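Side-chain contacts in flap endonuclease 1 (Desulfurococcus amylolyticus, PDB 3ORY), which probably cleaves the single-stranded 5' flaps of branched DNA, as flap endonucleases of the XPG family do in DNA replication and repair: residues A[71-74]-A[75-79]; A[78-81]-A[82-86]; A[335-338]-A[339-342]. One frame throughout, in Å; residues are numbered along the deposited sequence.

Interaction 1 (A[71-74]-A[75-79]); sequences HLSG and LFYRT
Ser73 and Tyr77, one helical turn apart, illustrate how a serine can sit beside an aromatic ring without bonding to it. The tyrosine side chain starts with CB 3.6 Å from Ser73 O, the carbonyl that also accepts the Tyr77 N-H. CG stays beside this oxygen, and CD2 comes to 3.3 Å of Ser73 O, which approaches the ring obliquely. Ser73 OG lies in the ring plane at its edge, 3.6 Å from CD2 and 3.8 Å from CE2, the last ring atom with a partner across this contact. Since CG is anti to the carbonyl carbon of Tyr77 (chi1 -69°), the ring lies back along the preceding turn. Phe76 CD2 stands 3.5 Å above the centre of one tyrosine face, and Tyr77 CE2 in turn lies at the edge of the Phe76 ring. Both rings touch Ala336 of helix 330-347.

A further turn-spanning bond joins Thr79 OG1 to Leu75 O at 2.6 Å, and this carbonyl also accepts from Thr79 N. Leu75 itself packs on Ala149 and Leu153 of helix 143-156. The arrangement is that of a buried alpha-helix in the XPG N-terminal domain, a member of the PIN clan, held between helices 143-156 and 330-347.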
loop_
_atom_site.group_PDB
_atom_site.type_symbol
_atom_site.label_atom_id
_atom_site.label_comp_id
_atom_site.label_asym_id
_atom_site.label_seq_id
_atom_site.Cartn_x
_atom_site.Cartn_y
_atom_site.Cartn_z
ATOM N N HIS A 71 -5.912 11.532 -3.232
ATOM C CA HIS A 71 -5.561 10.790 -2.021
ATOM C C HIS A 71 -6.638 10.932 -0.949
ATOM O O HIS A 71 -6.937 9.975 -0.232
ATOM C CB HIS A 71 -4.210 11.278 -1.479
ATOM C CG HIS A 71 -4.180 12.738 -1.169
ATOM N ND1 HIS A 71 -4.448 13.703 -2.115
ATOM C CD2 HIS A 71 -3.917 13.399 -0.020
ATOM C CE1 HIS A 71 -4.357 14.898 -1.559
ATOM N NE2 HIS A 71 -4.027 14.740 -0.290
ATOM N N LEU A 72 -7.224 12.124 -0.861
ATOM C CA LEU A 72 -8.296 12.394 0.094
ATOM C C LEU A 72 -9.608 11.752 -0.329
ATOM O O LEU A 72 -10.365 11.291 0.517
ATOM C CB LEU A 72 -8.509 13.906 0.280
ATOM C CG LEU A 72 -7.328 14.679 0.850
ATOM C CD1 LEU A 72 -7.604 16.175 0.854
ATOM C CD2 LEU A 72 -6.943 14.185 2.256
ATOM N N SER A 73 -9.873 11.740 -1.633
ATOM C CA SER A 73 -11.070 11.112 -2.171
ATOM C C SER A 73 -11.058 9.608 -1.910
ATOM O O SER A 73 -12.024 9.046 -1.383
ATOM C CB SER A 73 -11.182 11.384 -3.668
ATOM O OG SER A 73 -12.416 10.919 -4.151
ATOM N N GLY A 74 -9.954 8.964 -2.273
ATOM C CA GLY A 74 -9.741 7.557 -1.940
ATOM C C GLY A 74 -9.855 7.266 -0.461
ATOM O O GLY A 74 -10.585 6.352 -0.052
ATOM N N LEU A 75 -9.151 8.047 0.354
ATOM C CA LEU A 75 -9.162 7.805 1.778
ATOM C C LEU A 75 -10.583 7.909 2.356
ATOM O O LEU A 75 -10.979 7.097 3.183
ATOM C CB LEU A 75 -8.215 8.760 2.497
ATOM C CG LEU A 75 -7.873 8.453 3.957
ATOM C CD1 LEU A 75 -7.150 7.124 4.098
ATOM C CD2 LEU A 75 -6.999 9.564 4.508
ATOM N N PHE A 76 -11.328 8.915 1.921
ATOM C CA PHE A 76 -12.704 9.093 2.366
ATOM C C PHE A 76 -13.606 7.930 1.943
ATOM O O PHE A 76 -14.137 7.206 2.786
ATOM C CB PHE A 76 -13.245 10.428 1.847
ATOM C CG PHE A 76 -14.664 10.733 2.273
ATOM C CD1 PHE A 76 -14.989 10.896 3.623
ATOM C CD2 PHE A 76 -15.667 10.895 1.317
ATOM C CE1 PHE A 76 -16.310 11.197 4.007
ATOM C CE2 PHE A 76 -16.984 11.198 1.693
ATOM C CZ PHE A 76 -17.301 11.352 3.037
ATOM N N TYR A 77 -13.751 7.742 0.640
ATOM C CA TYR A 77 -14.720 6.782 0.117
ATOM C C TYR A 77 -14.361 5.325 0.396
ATOM O O TYR A 77 -15.242 4.526 0.699
ATOM C CB TYR A 77 -14.987 7.022 -1.375
ATOM C CG TYR A 77 -15.743 8.313 -1.622
ATOM C CD1 TYR A 77 -17.079 8.452 -1.215
ATOM C CD2 TYR A 77 -15.135 9.395 -2.263
ATOM C CE1 TYR A 77 -17.785 9.641 -1.436
ATOM C CE2 TYR A 77 -15.840 10.589 -2.494
ATOM C CZ TYR A 77 -17.156 10.701 -2.072
ATOM O OH TYR A 77 -17.848 11.872 -2.288
ATOM N N ARG A 78 -13.073 4.989 0.304
ATOM C CA ARG A 78 -12.635 3.620 0.569
ATOM C C ARG A 78 -12.771 3.264 2.045
ATOM O O ARG A 78 -13.185 2.151 2.376
ATOM C CB ARG A 78 -11.197 3.397 0.093
ATOM C CG ARG A 78 -10.604 2.026 0.434
ATOM C CD ARG A 78 -11.379 0.883 -0.234
ATOM N NE ARG A 78 -11.504 1.064 -1.682
ATOM C CZ ARG A 78 -11.749 0.076 -2.541
ATOM N NH1 ARG A 78 -11.878 -1.169 -2.105
ATOM N NH2 ARG A 78 -11.847 0.330 -3.837
ATOM N N THR A 79 -12.436 4.206 2.930
ATOM C CA THR A 79 -12.561 3.959 4.371
ATOM C C THR A 79 -14.022 3.739 4.761
ATOM O O THR A 79 -14.318 2.865 5.576
ATOM C CB THR A 79 -11.932 5.073 5.226
ATOM O OG1 THR A 79 -10.543 5.201 4.885
ATOM C CG2 THR A 79 -12.044 4.748 6.718
#

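Interaction 2 (A[78-81]-A[82-86])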
loop_
_atom_site.group_PDB
_atom_site.type_symbol
_atom_site.label_atom_id
_atom_site.label_comp_id
_atom_site.label_asym_id
_atom_site.label_seq_id
_atom_site.Cartn_x
_atom_site.Cartn_y
_atom_site.Cartn_z
ATOM N N ARG A 78 -13.073 4.989 0.304
ATOM C CA ARG A 78 -12.635 3.620 0.569
ATOM C C ARG A 78 -12.771 3.264 2.045
ATOM O O ARG A 78 -13.185 2.151 2.376
ATOM C CB ARG A 78 -11.197 3.397 0.093
ATOM C CG ARG A 78 -10.604 2.026 0.434
ATOM C CD ARG A 78 -11.379 0.883 -0.234
ATOM N NE ARG A 78 -11.504 1.064 -1.682
ATOM C CZ ARG A 78 -11.749 0.076 -2.541
ATOM N NH1 ARG A 78 -11.878 -1.169 -2.105
ATOM N NH2 ARG A 78 -11.847 0.330 -3.837
ATOM N N THR A 79 -12.436 4.206 2.930
ATOM C CA THR A 79 -12.561 3.959 4.371
ATOM C C THR A 79 -14.022 3.739 4.761
ATOM O O THR A 79 -14.318 2.865 5.576
ATOM C CB THR A 79 -11.932 5.073 5.226
ATOM O OG1 THR A 79 -10.543 5.201 4.885
ATOM C CG2 THR A 79 -12.044 4.748 6.718
ATOM N N ILE A 80 -14.912 4.540 4.177
ATOM C CA ILE A 80 -16.360 4.362 4.354
ATOM C C ILE A 80 -16.779 2.951 3.952
ATOM O O ILE A 80 -17.464 2.273 4.714
ATOM C CB ILE A 80 -17.184 5.413 3.572
ATOM C CG1 ILE A 80 -16.991 6.790 4.201
ATOM C CG2 ILE A 80 -18.696 5.061 3.580
ATOM C CD1 ILE A 80 -17.701 7.904 3.455
ATOM N N ASN A 81 -16.341 2.509 2.770
ATOM C CA ASN A 81 -16.670 1.159 2.269
ATOM C C ASN A 81 -16.192 0.058 3.191
ATOM O O ASN A 81 -16.895 -0.929 3.409
ATOM C CB ASN A 81 -16.048 0.917 0.905
ATOM C CG ASN A 81 -16.740 1.665 -0.194
ATOM O OD1 ASN A 81 -17.988 1.747 -0.252
ATOM N ND2 ASN A 81 -15.937 2.206 -1.108
ATOM N N ILE A 82 -14.984 0.240 3.714
ATOM C CA ILE A 82 -14.355 -0.724 4.613
ATOM C C ILE A 82 -15.180 -0.847 5.897
ATOM O O ILE A 82 -15.510 -1.948 6.329
ATOM C CB ILE A 82 -12.881 -0.313 4.882
ATOM C CG1 ILE A 82 -12.032 -0.610 3.645
ATOM C CG2 ILE A 82 -12.309 -1.025 6.081
ATOM C CD1 ILE A 82 -10.607 -0.067 3.738
ATOM N N VAL A 83 -15.539 0.295 6.472
ATOM C CA VAL A 83 -16.432 0.345 7.636
ATOM C C VAL A 83 -17.819 -0.264 7.349
ATOM O O VAL A 83 -18.344 -1.011 8.179
ATOM C CB VAL A 83 -16.554 1.787 8.189
ATOM C CG1 VAL A 83 -17.667 1.892 9.222
ATOM C CG2 VAL A 83 -15.210 2.241 8.801
ATOM N N GLU A 84 -18.387 0.037 6.177
ATOM C CA GLU A 84 -19.695 -0.525 5.759
ATOM C C GLU A 84 -19.663 -2.044 5.621
ATOM O O GLU A 84 -20.690 -2.718 5.768
ATOM C CB GLU A 84 -20.184 0.114 4.452
ATOM C CG GLU A 84 -20.763 1.519 4.639
ATOM C CD GLU A 84 -20.984 2.279 3.338
ATOM O OE1 GLU A 84 -20.539 1.807 2.271
ATOM O OE2 GLU A 84 -21.603 3.364 3.385
ATOM N N ALA A 85 -18.481 -2.579 5.331
ATOM C CA ALA A 85 -18.271 -4.017 5.296
ATOM C C ALA A 85 -18.093 -4.633 6.688
ATOM O O ALA A 85 -17.997 -5.856 6.816
ATOM C CB ALA A 85 -17.076 -4.340 4.419
ATOM N N GLY A 86 -18.039 -3.793 7.724
ATOM C CA GLY A 86 -17.891 -4.275 9.105
ATOM C C GLY A 86 -16.451 -4.392 9.585
ATOM O O GLY A 86 -16.193 -4.840 10.706
#
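The amide of Asn81 and the carboxylate of Glu84 meet oxygen to oxygen, OD1 standing 3.6 Å from OE1, with the two flat groups turned 59° apart. On the other carboxylate oxygen, OE2, the neighbour is a methyl: Ile80 CG2 approaches to 3.4 Å and also touches CD. The setting is the last turn of helix 70-84, which closes in a Schellman motif, a standard way for an alpha-helix to end on glycine. Gly86 has a positive phi of 91°, and its N-H turns back to Val83 O at 2.8 Å, one of the two bonds of the motif. The reversal leads from the helix toward strand 88-93, an element of the central sheet of the domain.

Glu84 and Ile80 run side by side and point the same way. The glutamate reaches back over the preceding turn because its CG lies anti to its own carbonyl carbon (chi1 -77°) and the chain is extended from there. Its CG rests 3.4 Å from Ile80 O, the carbonyl that also takes the Glu84 N-H. Two acceptors, Asn81 OD1 and Glu84 OE1, face each other here without a hydrogen bond, an arrangement that would be mildly unfavourable electrostatically. Arg339 of helix 330-347 touches Glu84 through its CB.

On the inner side aliphatic groups predominate; Val83 CG2 rests against the backbone, 3.4 Å from Thr79 O. The side chains of Val83 and Ile82 pack on Pro89 of strand 88-93, while Ile80 touches Tyr340 and Met156. Ile82 also leans back over Arg78, the two side chains crossing at about a right angle. Its CG1 comes within 3.3 Å of Arg78 O, and its terminal methyl CD1 ends 3.9 Å from Arg78 CG, against the aliphatic part of the arginine.

Interaction 3 (A[335-338]-A[339-342])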
loop_
_atom_site.group_PDB
_atom_site.type_symbol
_atom_site.label_atom_id
_atom_site.label_comp_id
_atom_site.label_asym_id
_atom_site.label_seq_id
_atom_site.Cartn_x
_atom_site.Cartn_y
_atom_site.Cartn_z
ATOM N N THR A 335 -24.298 12.832 1.360
ATOM C CA THR A 335 -24.898 11.505 1.168
ATOM C C THR A 335 -23.998 10.397 1.750
ATOM O O THR A 335 -24.472 9.535 2.493
ATOM C CB THR A 335 -25.217 11.234 -0.333
ATOM O OG1 THR A 335 -26.130 12.226 -0.812
ATOM C CG2 THR A 335 -25.846 9.873 -0.525
ATOM N N ALA A 336 -22.701 10.441 1.433
ATOM C CA ALA A 336 -21.762 9.453 1.968
ATOM C C ALA A 336 -21.689 9.509 3.497
ATOM O O ALA A 336 -21.680 8.468 4.158
ATOM C CB ALA A 336 -20.375 9.623 1.350
ATOM N N LEU A 337 -21.635 10.721 4.055
ATOM C CA LEU A 337 -21.612 10.889 5.511
ATOM C C LEU A 337 -22.864 10.309 6.193
ATOM O O LEU A 337 -22.758 9.640 7.225
ATOM C CB LEU A 337 -21.423 12.362 5.894
ATOM C CG LEU A 337 -19.998 12.920 5.771
ATOM C CD1 LEU A 337 -20.031 14.442 5.889
ATOM C CD2 LEU A 337 -19.046 12.282 6.806
ATOM N N GLU A 338 -24.035 10.561 5.609
ATOM C CA GLU A 338 -25.287 9.967 6.091
ATOM C C GLU A 338 -25.143 8.456 6.246
ATOM O O GLU A 338 -25.438 7.900 7.307
ATOM C CB GLU A 338 -26.432 10.249 5.120
ATOM C CG GLU A 338 -26.862 11.693 5.002
ATOM C CD GLU A 338 -27.940 11.871 3.940
ATOM O OE1 GLU A 338 -28.518 10.852 3.503
ATOM O OE2 GLU A 338 -28.204 13.023 3.541
ATOM N N ARG A 339 -24.682 7.797 5.186
ATOM C CA ARG A 339 -24.477 6.349 5.211
ATOM C C ARG A 339 -23.364 5.948 6.176
ATOM O O ARG A 339 -23.501 4.973 6.917
ATOM C CB ARG A 339 -24.191 5.821 3.803
ATOM C CG ARG A 339 -25.439 5.657 2.959
ATOM C CD ARG A 339 -25.139 5.822 1.482
ATOM N NE ARG A 339 -26.371 6.048 0.719
ATOM C CZ ARG A 339 -26.413 6.420 -0.561
ATOM N NH1 ARG A 339 -27.580 6.603 -1.163
ATOM N NH2 ARG A 339 -25.285 6.618 -1.241
ATOM N N TYR A 340 -22.277 6.717 6.182
ATOM C CA TYR A 340 -21.127 6.395 7.014
ATOM C C TYR A 340 -21.444 6.431 8.504
ATOM O O TYR A 340 -21.056 5.517 9.231
ATOM C CB TYR A 340 -19.929 7.304 6.693
ATOM C CG TYR A 340 -18.752 7.145 7.635
ATOM C CD1 TYR A 340 -18.073 5.920 7.755
ATOM C CD2 TYR A 340 -18.297 8.226 8.394
ATOM C CE1 TYR A 340 -16.970 5.783 8.619
ATOM C CE2 TYR A 340 -17.196 8.101 9.255
ATOM C CZ TYR A 340 -16.545 6.874 9.363
ATOM O OH TYR A 340 -15.474 6.763 10.223
ATOM N N VAL A 341 -22.144 7.471 8.961
ATOM C CA VAL A 341 -22.471 7.572 10.391
ATOM C C VAL A 341 -23.360 6.412 10.863
ATOM O O VAL A 341 -23.174 5.888 11.965
ATOM C CB VAL A 341 -23.047 8.961 10.813
ATOM C CG1 VAL A 341 -22.011 10.071 10.572
ATOM C CG2 VAL A 341 -24.366 9.282 10.117
ATOM N N LYS A 342 -24.298 5.998 10.016
ATOM C CA LYS A 342 -25.154 4.853 10.333
ATOM C C LYS A 342 -24.342 3.568 10.441
ATOM O O LYS A 342 -24.448 2.842 11.432
ATOM C CB LYS A 342 -26.288 4.707 9.313
ATOM C CG LYS A 342 -27.312 5.861 9.316
ATOM C CD LYS A 342 -28.253 5.855 10.545
ATOM C CE LYS A 342 -27.696 6.669 11.733
ATOM N NZ LYS A 342 -27.521 8.124 11.432
#
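Three successive backbone bonds, from the N-H groups of Arg339, Tyr340 and Val341 to the carbonyls of Thr335, Ala336 and Leu337, set the regular i to i+4 pattern of an alpha-helix. This is helix 330-347, near the end of the modelled chain, and it is amphipathic: one side packs on helix 70-84 of the XPG N-terminal domain while another bears charged side chains.

On the charged side, Thr335 and Arg339 lie alongside one another and point the same way. The threonine methyl CG2 sits over one face of the guanidinium, 3.3 Å above its plane and offset toward the rim, with NH2 the nearest atom at 3.4 Å. Two features bring the flat group there: Arg339 CG is anti to its own carbonyl carbon (chi1 -79°), and the chain then runs extended to NE, back past Thr335 O. The contact is van der Waals packing of a methyl on a planar cation. The hydroxyl of Thr335 is engaged elsewhere, with Asp331 O one turn earlier.

Tyr340 serves the inner side. Its ring meets Leu337 obliquely, CD2 to CD2 at 4.4 Å, a loose apolar touch. Beyond it, OH makes a hydrogen bond to Met156 O, which satisfies the polar end of a buried side chain and fixes where the ring reaches. Ala336 presents its methyl to Ile80, and Leu337 leans on Val318 of helix 315-325.

Toward the end of the segment, Lys342 CG passes 3.4 Å from Glu338 O. Val341 packs in the same way: CG2, lying between its own backbone N and carbonyl carbon, is 3.3 Å from both Leu337 O and Glu338 O.

Overall arrangement
Interactions 1 and 2 are overlapping stretches of helix 70-84, the second running into its C-terminal end, and share Arg78 and Thr79; interaction 3 lies on helix 330-347, whose inner side packs against both. The first two are mainly buried, whereas 335-338 with 339-342 is only partly so and lies farther from the centre of the chain. Chemistry follows place. Interaction 1 brings aromatic packing to helix 330-347, where Phe76 meets Leu337. Interaction 2 supplies the aliphatic Ile80 and Val83 to Tyr340. Toward the more exposed side, Glu84 OE2 packs on Arg339 CB at 3.6 Å, without a salt bridge.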